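Local coordinates for protein alpha-Amylase (Thermotoga maritima, PDB 2B5D) that is an alpha-amylase of glycosyl hydrolase family 57, with a helical C-terminal region related to that of branching enzymes, at residues 81-84 and 85-89; 299-302 and 303-306; 323-326 and 327-330; 482-485 and 486-489. One frame throughout, in Å; residues are numbered along the deposited sequence.

Contact 1: residues 81-84 and 85-89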
loop_
_atom_site.group_PDB
_atom_site.type_symbol
_atom_site.label_atom_id
_atom_site.label_comp_id
_atom_site.label_asym_id
_atom_site.label_seq_id
_atom_site.Cartn_x
_atom_site.Cartn_y
_atom_site.Cartn_z
ATOM N N LEU A 81 -33.301 -2.041 2.055
ATOM C CA LEU A 81 -33.298 -1.029 3.093
ATOM C C LEU A 81 -34.610 -0.946 3.882
ATOM O O LEU A 81 -34.564 -0.787 5.099
ATOM C CB LEU A 81 -32.883 0.340 2.513
ATOM C CG LEU A 81 -32.737 1.555 3.436
ATOM C CD1 LEU A 81 -31.690 1.345 4.562
ATOM C CD2 LEU A 81 -32.452 2.835 2.638
ATOM N N ILE A 82 -35.761 -1.036 3.208
ATOM C CA ILE A 82 -37.077 -1.115 3.904
ATOM C C ILE A 82 -37.246 -2.410 4.740
ATOM O O ILE A 82 -37.923 -2.416 5.786
ATOM C CB ILE A 82 -38.274 -1.020 2.934
ATOM C CG1 ILE A 82 -38.332 0.363 2.274
ATOM C CG2 ILE A 82 -39.601 -1.351 3.674
ATOM C CD1 ILE A 82 -39.206 0.431 1.001
ATOM N N GLU A 83 -36.642 -3.498 4.252
ATOM C CA GLU A 83 -36.537 -4.746 5.012
ATOM C C GLU A 83 -35.734 -4.517 6.297
ATOM O O GLU A 83 -36.172 -4.917 7.377
ATOM C CB GLU A 83 -35.905 -5.845 4.156
ATOM C CG GLU A 83 -35.959 -7.256 4.753
ATOM C CD GLU A 83 -34.867 -8.163 4.180
ATOM O OE1 GLU A 83 -35.185 -9.000 3.311
ATOM O OE2 GLU A 83 -33.684 -8.007 4.566
ATOM N N LEU A 84 -34.576 -3.861 6.180
ATOM C CA LEU A 84 -33.768 -3.496 7.352
ATOM C C LEU A 84 -34.539 -2.562 8.268
ATOM O O LEU A 84 -34.426 -2.652 9.497
ATOM C CB LEU A 84 -32.463 -2.814 6.954
ATOM C CG LEU A 84 -31.214 -2.916 7.844
ATOM C CD1 LEU A 84 -30.327 -1.719 7.617
ATOM C CD2 LEU A 84 -31.496 -3.072 9.330
ATOM N N ALA A 85 -35.324 -1.671 7.674
ATOM C CA ALA A 85 -36.096 -0.712 8.456
ATOM C C ALA A 85 -37.046 -1.451 9.387
ATOM O O ALA A 85 -37.131 -1.128 10.575
ATOM C CB ALA A 85 -36.856 0.246 7.545
ATOM N N ASN A 86 -37.739 -2.449 8.835
ATOM C CA ASN A 86 -38.628 -3.330 9.601
ATOM C C ASN A 86 -37.972 -4.167 10.711
ATOM O O ASN A 86 -38.464 -4.196 11.853
ATOM C CB ASN A 86 -39.429 -4.209 8.651
ATOM C CG ASN A 86 -40.754 -3.581 8.279
ATOM O OD1 ASN A 86 -41.139 -3.568 7.105
ATOM N ND2 ASN A 86 -41.465 -3.044 9.283
ATOM N N LYS A 87 -36.864 -4.827 10.375
ATOM C CA LYS A 87 -36.026 -5.507 11.356
ATOM C C LYS A 87 -35.691 -4.564 12.502
ATOM O O LYS A 87 -35.517 -4.993 13.650
ATOM C CB LYS A 87 -34.712 -5.946 10.715
ATOM C CG LYS A 87 -34.557 -7.415 10.359
ATOM C CD LYS A 87 -33.060 -7.717 10.232
ATOM C CE LYS A 87 -32.739 -9.194 9.972
ATOM N NZ LYS A 87 -32.579 -9.536 8.519
ATOM N N GLU A 88 -35.596 -3.274 12.177
ATOM C CA GLU A 88 -35.135 -2.281 13.120
ATOM C C GLU A 88 -36.249 -1.767 14.007
ATOM O O GLU A 88 -36.011 -1.496 15.189
ATOM C CB GLU A 88 -34.401 -1.141 12.403
ATOM C CG GLU A 88 -32.895 -1.398 12.207
ATOM C CD GLU A 88 -32.075 -1.338 13.509
ATOM O OE1 GLU A 88 -32.343 -0.455 14.348
ATOM O OE2 GLU A 88 -31.144 -2.158 13.700
ATOM N N VAL A 89 -37.461 -1.655 13.457
ATOM C CA VAL A 89 -38.615 -1.247 14.264
ATOM C C VAL A 89 -38.957 -2.251 15.396
ATOM O O VAL A 89 -39.402 -1.835 16.467
ATOM C CB VAL A 89 -39.867 -0.836 13.416
ATOM C CG1 VAL A 89 -40.273 -1.922 12.470
ATOM C CG2 VAL A 89 -41.051 -0.489 14.327
#
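L84 and E88 pack side by side, one turn apart on the alpha-helix 68-91 of the family 57 region, and form the tight, buried part of this i to i+4 contact. CD2 of L84 rests 3.6 Å from CG of E88, so the leucine branch touches the aliphatic part of the glutamate. CG of L84 stands anti to the backbone N (chi1 -152°), which carries the isobutyl group along the same flank as E88. The chain of E88 is bent at chi2 (-71°), and its carboxylate turns to partners beyond the helix: OE1 is hydrogen-bonded to Y291 OH, and OE2 forms a salt bridge with R269. Around this pair, I265 touches both side chains, while Y277 and T287 meet L84 and I289 meets E88. L81 and I82 touch F110 and L114, respectively, of helix 97-119.

The loose side belongs to E83 and K87, both exposed. Their charged ends stay apart, OE2 of E83 being 4.4 Å from NZ of K87, too far for a salt bridge. Each is instead hydrogen-bonded to Y277 OH, so the tyrosine hydroxyl links the two charges. Underneath run the helical backbone bonds, from A85 N to L81 O (2.8 Å) and from N86 N to I82 O (3.1 Å). The straightest of them joins K87 N to E83 O at 3.1 Å, with an N-H...O angle of 176°.

Contact 2: residues 299-302 and 303-306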
loop_
_atom_site.group_PDB
_atom_site.type_symbol
_atom_site.label_atom_id
_atom_site.label_comp_id
_atom_site.label_asym_id
_atom_site.label_seq_id
_atom_site.Cartn_x
_atom_site.Cartn_y
_atom_site.Cartn_z
ATOM N N LEU A 299 -14.835 15.432 20.992
ATOM C CA LEU A 299 -14.073 14.507 20.183
ATOM C C LEU A 299 -14.419 13.059 20.528
ATOM O O LEU A 299 -14.071 12.153 19.785
ATOM C CB LEU A 299 -12.596 14.755 20.452
ATOM C CG LEU A 299 -11.837 15.625 19.466
ATOM C CD1 LEU A 299 -12.753 16.491 18.585
ATOM C CD2 LEU A 299 -10.809 16.437 20.151
ATOM N N ASP A 300 -15.073 12.852 21.673
ATOM C CA ASP A 300 -15.527 11.543 22.104
ATOM C C ASP A 300 -16.887 11.213 21.497
ATOM O O ASP A 300 -17.931 11.525 22.079
ATOM C CB ASP A 300 -15.581 11.474 23.633
ATOM C CG ASP A 300 -15.983 10.090 24.163
ATOM O OD1 ASP A 300 -16.232 9.170 23.359
ATOM O OD2 ASP A 300 -16.077 9.943 25.403
ATOM N N ALA A 301 -16.859 10.562 20.331
ATOM C CA ALA A 301 -18.079 10.241 19.584
ATOM C C ALA A 301 -19.017 9.268 20.309
ATOM O O ALA A 301 -20.209 9.216 20.012
ATOM C CB ALA A 301 -17.745 9.740 18.176
ATOM N N SER A 302 -18.476 8.524 21.276
ATOM C CA SER A 302 -19.279 7.585 22.064
ATOM C C SER A 302 -20.266 8.280 23.014
ATOM O O SER A 302 -21.236 7.674 23.478
ATOM C CB SER A 302 -18.367 6.619 22.831
ATOM O OG SER A 302 -17.917 7.197 24.047
ATOM N N GLN A 303 -20.035 9.560 23.282
ATOM C CA GLN A 303 -20.893 10.304 24.198
ATOM C C GLN A 303 -22.117 10.948 23.530
ATOM O O GLN A 303 -22.824 11.743 24.155
ATOM C CB GLN A 303 -20.067 11.352 24.937
ATOM C CG GLN A 303 -18.997 10.756 25.874
ATOM C CD GLN A 303 -18.373 11.823 26.763
ATOM O OE1 GLN A 303 -19.080 12.692 27.280
ATOM N NE2 GLN A 303 -17.044 11.789 26.910
ATOM N N LYS A 304 -22.368 10.570 22.277
ATOM C CA LYS A 304 -23.442 11.131 21.472
ATOM C C LYS A 304 -24.836 10.664 21.853
ATOM O O LYS A 304 -25.094 9.472 22.002
ATOM C CB LYS A 304 -23.185 10.881 19.971
ATOM C CG LYS A 304 -22.037 11.740 19.477
ATOM C CD LYS A 304 -22.011 11.890 17.996
ATOM C CE LYS A 304 -20.699 12.519 17.576
ATOM N NZ LYS A 304 -20.720 14.018 17.556
ATOM N N GLU A 305 -25.742 11.622 21.971
ATOM C CA GLU A 305 -27.102 11.334 22.349
ATOM C C GLU A 305 -27.983 11.009 21.171
ATOM O O GLU A 305 -27.676 11.349 20.032
ATOM C CB GLU A 305 -27.671 12.495 23.157
ATOM C CG GLU A 305 -27.185 12.410 24.577
ATOM C CD GLU A 305 -27.435 13.654 25.354
ATOM O OE1 GLU A 305 -26.446 14.157 25.937
ATOM O OE2 GLU A 305 -28.613 14.125 25.383
ATOM N N TYR A 306 -29.099 10.363 21.466
ATOM C CA TYR A 306 -30.039 9.949 20.442
ATOM C C TYR A 306 -30.749 11.110 19.749
ATOM O O TYR A 306 -31.077 12.120 20.372
ATOM C CB TYR A 306 -31.041 8.944 21.033
ATOM C CG TYR A 306 -30.420 7.578 21.275
ATOM C CD1 TYR A 306 -30.377 7.022 22.575
ATOM C CD2 TYR A 306 -29.846 6.851 20.213
ATOM C CE1 TYR A 306 -29.798 5.777 22.816
ATOM C CE2 TYR A 306 -29.253 5.605 20.442
ATOM C CZ TYR A 306 -29.239 5.065 21.758
ATOM O OH TYR A 306 -28.653 3.828 21.995
#
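D300 and Q303 cross at about a right angle, their carboxylate and amide planes 86° apart. The amide nitrogen NE2 of Q303 donates to OD2 of D300 over 2.6 Å. The bond is short and fairly straight; OD2 lies close to the amide plane, while NE2 reaches it on the anti side and stands 33° out of the carboxylate plane. Q303 runs extended beyond CG, and CG itself comes within 3.1 Å of OD2, so the aspartate oxygen lies against the methylene as well as the amide.

At the other carboxylate oxygen, OG of S302 is hydrogen-bonded to OD1 of D300 at 2.7 Å on the syn side, and the backbone N of S302 adds a weak bond to the same atom. With chi1 at -177°, the D300 carboxylate swings toward the residues that follow, its two oxygens held by different side chains. The K304 chain passes the A301 carbonyl, its CG 3.2 Å from A301 O, and its NZ forms a salt bridge with E260. H424 of the second subunit packs on D300 and Q303.

Beneath, the main chain closes with Q303 N to D300 O at 3.1 Å and a weak, longer bond from K304 N to A301 O. The arrangement is consistent with an Asx turn, closed by the weak S302 N to D300 OD1 bond and reinforced by S302 OG, at the start of a short 3-10 turn in a surface loop before helix 309-338.

Contact 3: residues 323-326 and 327-330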
loop_
_atom_site.group_PDB
_atom_site.type_symbol
_atom_site.label_atom_id
_atom_site.label_comp_id
_atom_site.label_asym_id
_atom_site.label_seq_id
_atom_site.Cartn_x
_atom_site.Cartn_y
_atom_site.Cartn_z
ATOM N N PHE A 323 -31.121 33.000 8.622
ATOM C CA PHE A 323 -30.676 33.240 7.285
ATOM C C PHE A 323 -31.551 34.283 6.564
ATOM O O PHE A 323 -30.999 35.236 5.986
ATOM C CB PHE A 323 -30.530 31.938 6.482
ATOM C CG PHE A 323 -29.556 32.064 5.342
ATOM C CD1 PHE A 323 -28.252 32.469 5.591
ATOM C CD2 PHE A 323 -29.954 31.800 4.032
ATOM C CE1 PHE A 323 -27.379 32.624 4.560
ATOM C CE2 PHE A 323 -29.078 31.937 2.988
ATOM C CZ PHE A 323 -27.782 32.339 3.242
ATOM N N LEU A 324 -32.879 34.108 6.650
ATOM C CA LEU A 324 -33.847 35.123 6.223
ATOM C C LEU A 324 -33.513 36.537 6.692
ATOM O O LEU A 324 -33.391 37.461 5.859
ATOM C CB LEU A 324 -35.247 34.777 6.699
ATOM C CG LEU A 324 -36.345 35.814 6.411
ATOM C CD1 LEU A 324 -36.936 35.690 5.005
ATOM C CD2 LEU A 324 -37.454 35.708 7.469
ATOM N N HIS A 325 -33.336 36.720 8.003
ATOM C CA HIS A 325 -33.024 38.033 8.531
ATOM C C HIS A 325 -31.706 38.536 7.999
ATOM O O HIS A 325 -31.592 39.695 7.656
ATOM C CB HIS A 325 -33.163 38.111 10.089
ATOM C CG HIS A 325 -34.527 37.694 10.572
ATOM N ND1 HIS A 325 -34.748 37.091 11.796
ATOM C CD2 HIS A 325 -35.736 37.722 9.948
ATOM C CE1 HIS A 325 -36.029 36.779 11.910
ATOM N NE2 HIS A 325 -36.649 37.147 10.801
ATOM N N LYS A 326 -30.704 37.686 7.903
ATOM C CA LYS A 326 -29.450 38.106 7.220
ATOM C C LYS A 326 -29.614 38.552 5.736
ATOM O O LYS A 326 -28.967 39.489 5.305
ATOM C CB LYS A 326 -28.402 37.018 7.330
ATOM C CG LYS A 326 -27.931 36.893 8.731
ATOM C CD LYS A 326 -27.094 35.671 8.969
ATOM C CE LYS A 326 -26.009 36.051 9.928
ATOM N NZ LYS A 326 -26.503 35.869 11.317
ATOM N N LYS A 327 -30.514 37.919 4.988
ATOM C CA LYS A 327 -30.657 38.255 3.548
ATOM C C LYS A 327 -31.492 39.526 3.353
ATOM O O LYS A 327 -31.301 40.282 2.372
ATOM C CB LYS A 327 -31.283 37.092 2.753
ATOM C CG LYS A 327 -30.487 35.754 2.738
ATOM C CD LYS A 327 -29.090 35.910 2.169
ATOM C CE LYS A 327 -28.097 36.270 3.253
ATOM N NZ LYS A 327 -26.693 36.495 2.817
ATOM N N GLU A 328 -32.445 39.736 4.271
ATOM C CA GLU A 328 -33.274 40.943 4.289
ATOM C C GLU A 328 -32.420 42.115 4.689
ATOM O O GLU A 328 -32.390 43.157 4.055
ATOM C CB GLU A 328 -34.386 40.766 5.295
ATOM C CG GLU A 328 -35.439 39.772 4.817
ATOM C CD GLU A 328 -36.612 39.671 5.751
ATOM O OE1 GLU A 328 -37.740 39.392 5.263
ATOM O OE2 GLU A 328 -36.413 39.881 6.966
ATOM N N SER A 329 -31.697 41.946 5.758
ATOM C CA SER A 329 -30.765 42.976 6.119
ATOM C C SER A 329 -29.836 43.312 4.914
ATOM O O SER A 329 -29.693 44.468 4.540
ATOM C CB SER A 329 -30.006 42.541 7.353
ATOM O OG SER A 329 -29.003 43.474 7.613
ATOM N N GLN A 330 -29.254 42.302 4.271
ATOM C CA GLN A 330 -28.297 42.533 3.146
ATOM C C GLN A 330 -28.990 43.197 1.926
ATOM O O GLN A 330 -28.482 44.166 1.390
ATOM C CB GLN A 330 -27.536 41.240 2.809
ATOM C CG GLN A 330 -26.720 41.260 1.466
ATOM C CD GLN A 330 -26.282 39.873 1.045
ATOM O OE1 GLN A 330 -27.094 38.945 0.942
ATOM N NE2 GLN A 330 -25.005 39.728 0.792
#
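F323, L324, H325 and K326 each accept a backbone i to i+4 hydrogen bond from K327, E328, S329 and Q330 within the long alpha-helix 309-338, and K327 N adds a weak bond to L324 O. Above this regular backbone, F323 and K327 form an i to i+4 CH-pi contact. CE of K327 lies over one face of the phenyl ring, 4.2 Å from its centroid and 25° off the normal. The lysine reaches it by bending at chi2 and chi3, which brings CG and CD over the ring as well, with CG offset toward the rim. W246 meets F323 edge-to-face and F367 also touches its ring, joining this helix to helix 360-373, while the ammonium end of the buried K327 extends past the ring to S241 OG as well as to Q330.

A second pairing lies on the flank of L324, H325 and E328. OE1 of E328 is 3.8 Å from CD1 of L324. H325 and E328 run alongside each other, pointing the same way, with ring and carboxylate planes 32° apart; OE2 of E328 approaches the imidazole at its edge, 3.7 Å from CD2. Beyond the segments, E328 OE1 is hydrogen-bonded to S374 OG, Q330 NE2 to D238, and K326 forms a salt bridge with D322 and a cation-pi contact with F213 of the second subunit. OE1 of Q330 accepts from NZ of K327 at 3.1 Å, with the donor 52° out of the amide carbonyl plane.

Contact 4: residues 482-485 and 486-489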
loop_
_atom_site.group_PDB
_atom_site.type_symbol
_atom_site.label_atom_id
_atom_site.label_comp_id
_atom_site.label_asym_id
_atom_site.label_seq_id
_atom_site.Cartn_x
_atom_site.Cartn_y
_atom_site.Cartn_z
ATOM N N LYS A 482 -6.236 6.491 -15.118
ATOM C CA LYS A 482 -5.404 5.495 -15.816
ATOM C C LYS A 482 -6.198 4.371 -16.479
ATOM O O LYS A 482 -5.881 3.954 -17.594
ATOM C CB LYS A 482 -4.357 4.918 -14.858
ATOM C CG LYS A 482 -3.468 6.030 -14.246
ATOM C CD LYS A 482 -2.350 5.465 -13.364
ATOM C CE LYS A 482 -1.398 6.587 -12.882
ATOM N NZ LYS A 482 -0.216 6.047 -12.067
ATOM N N LEU A 483 -7.246 3.903 -15.835
ATOM C CA LEU A 483 -8.115 2.931 -16.480
ATOM C C LEU A 483 -8.669 3.464 -17.846
ATOM O O LEU A 483 -8.549 2.812 -18.874
ATOM C CB LEU A 483 -9.232 2.547 -15.523
ATOM C CG LEU A 483 -10.326 1.596 -16.004
ATOM C CD1 LEU A 483 -9.697 0.266 -16.394
ATOM C CD2 LEU A 483 -11.277 1.408 -14.878
ATOM N N HIS A 484 -9.237 4.668 -17.853
ATOM C CA HIS A 484 -9.689 5.290 -19.094
ATOM C C HIS A 484 -8.564 5.662 -20.050
ATOM O O HIS A 484 -8.738 5.538 -21.252
ATOM C CB HIS A 484 -10.621 6.463 -18.764
ATOM C CG HIS A 484 -11.854 6.017 -18.057
ATOM N ND1 HIS A 484 -12.142 6.375 -16.755
ATOM C CD2 HIS A 484 -12.821 5.158 -18.429
ATOM C CE1 HIS A 484 -13.277 5.803 -16.378
ATOM N NE2 HIS A 484 -13.715 5.064 -17.383
ATOM N N ILE A 485 -7.408 6.069 -19.541
ATOM C CA ILE A 485 -6.319 6.299 -20.441
ATOM C C ILE A 485 -5.993 5.010 -21.211
ATOM O O ILE A 485 -5.902 5.018 -22.445
ATOM C CB ILE A 485 -5.074 6.833 -19.704
ATOM C CG1 ILE A 485 -5.283 8.297 -19.315
ATOM C CG2 ILE A 485 -3.829 6.736 -20.599
ATOM C CD1 ILE A 485 -4.275 8.808 -18.269
ATOM N N LYS A 486 -5.845 3.902 -20.471
ATOM C CA LYS A 486 -5.483 2.600 -21.007
ATOM C C LYS A 486 -6.509 2.094 -22.013
ATOM O O LYS A 486 -6.130 1.600 -23.068
ATOM C CB LYS A 486 -5.305 1.573 -19.871
ATOM C CG LYS A 486 -4.912 0.157 -20.371
ATOM C CD LYS A 486 -3.382 -0.129 -20.212
ATOM C CE LYS A 486 -2.981 -1.659 -20.348
ATOM N NZ LYS A 486 -2.986 -2.166 -21.785
ATOM N N ARG A 487 -7.798 2.204 -21.678
ATOM C CA ARG A 487 -8.833 1.827 -22.607
ATOM C C ARG A 487 -8.725 2.625 -23.924
ATOM O O ARG A 487 -8.864 2.062 -25.030
ATOM C CB ARG A 487 -10.208 1.993 -21.945
ATOM C CG ARG A 487 -10.439 1.014 -20.812
ATOM C CD ARG A 487 -11.869 1.015 -20.296
ATOM N NE ARG A 487 -12.045 -0.050 -19.285
ATOM C CZ ARG A 487 -12.910 -0.037 -18.260
ATOM N NH1 ARG A 487 -13.706 1.022 -18.036
ATOM N NH2 ARG A 487 -12.981 -1.090 -17.426
ATOM N N PHE A 488 -8.437 3.930 -23.816
ATOM C CA PHE A 488 -8.292 4.770 -24.999
ATOM C C PHE A 488 -7.112 4.303 -25.853
ATOM O O PHE A 488 -7.219 4.241 -27.091
ATOM C CB PHE A 488 -8.141 6.258 -24.609
ATOM C CG PHE A 488 -7.851 7.189 -25.776
ATOM C CD1 PHE A 488 -8.857 8.025 -26.291
ATOM C CD2 PHE A 488 -6.584 7.252 -26.327
ATOM C CE1 PHE A 488 -8.605 8.889 -27.352
ATOM C CE2 PHE A 488 -6.311 8.111 -27.389
ATOM C CZ PHE A 488 -7.333 8.939 -27.909
ATOM N N LEU A 489 -5.983 4.000 -25.213
ATOM C CA LEU A 489 -4.802 3.598 -25.963
ATOM C C LEU A 489 -4.962 2.235 -26.661
ATOM O O LEU A 489 -4.444 2.023 -27.767
ATOM C CB LEU A 489 -3.591 3.549 -25.061
ATOM C CG LEU A 489 -3.177 4.822 -24.359
ATOM C CD1 LEU A 489 -2.197 4.489 -23.222
ATOM C CD2 LEU A 489 -2.535 5.792 -25.327
#
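R487, I485 and L483 carry much of this contact on helix 473-496. The guanidinium of R487 is flanked on one face by L483: CD1 of the leucine sits 3.5 Å above the plane, toward its rim, and lies 3.7 Å from NH2. R487 is extended from CG to NE (chi2 -171°), which takes its head back along the helix to the leucine one turn earlier. NH1 forms a salt bridge with D512, fixing the charged end at a second point.

I485 offers its CG2 methyl to L489, with CG2 3.8 Å from CD1 in an apolar i to i+4 contact. Backbone bonds of 3.0 Å from R487 N to L483 O and from L489 N to I485 O hold both pairs one turn apart.

K486 points elsewhere, its NZ hydrogen-bonded to the backbone O of H23 in the third subunit, whose Y21 packs on L483 and K486. Within the chain, R487 meets Y507, Y508 and T511 of helix 502-511, H484 meets E455 and L458 of helix 443-458, and I485 and F488 touch M426 of helix 418-436, so this helix packs against three others of the C-terminal region.

How the contacts relate
From the N terminus, contact 1 comes first, on helix 68-91, followed by contact 2 in the loop before helix 309-338, contact 3 on that helix, and contact 4 on helix 473-496. Each joins adjoining residues, so none closes a long loop, and the four follow in series without nesting or crossing. Contacts 1 and 2 are the nearest pair, with about 9 Å between nearest atoms; Y291 touches both E88 and Y306, linking their surroundings. Contact 3 lies about 34 Å from contact 2, centre to centre, where helix 309-338 meets helix 360-373. Contact 4, across the chain's centre from contact 3, belongs to the C-terminal helices.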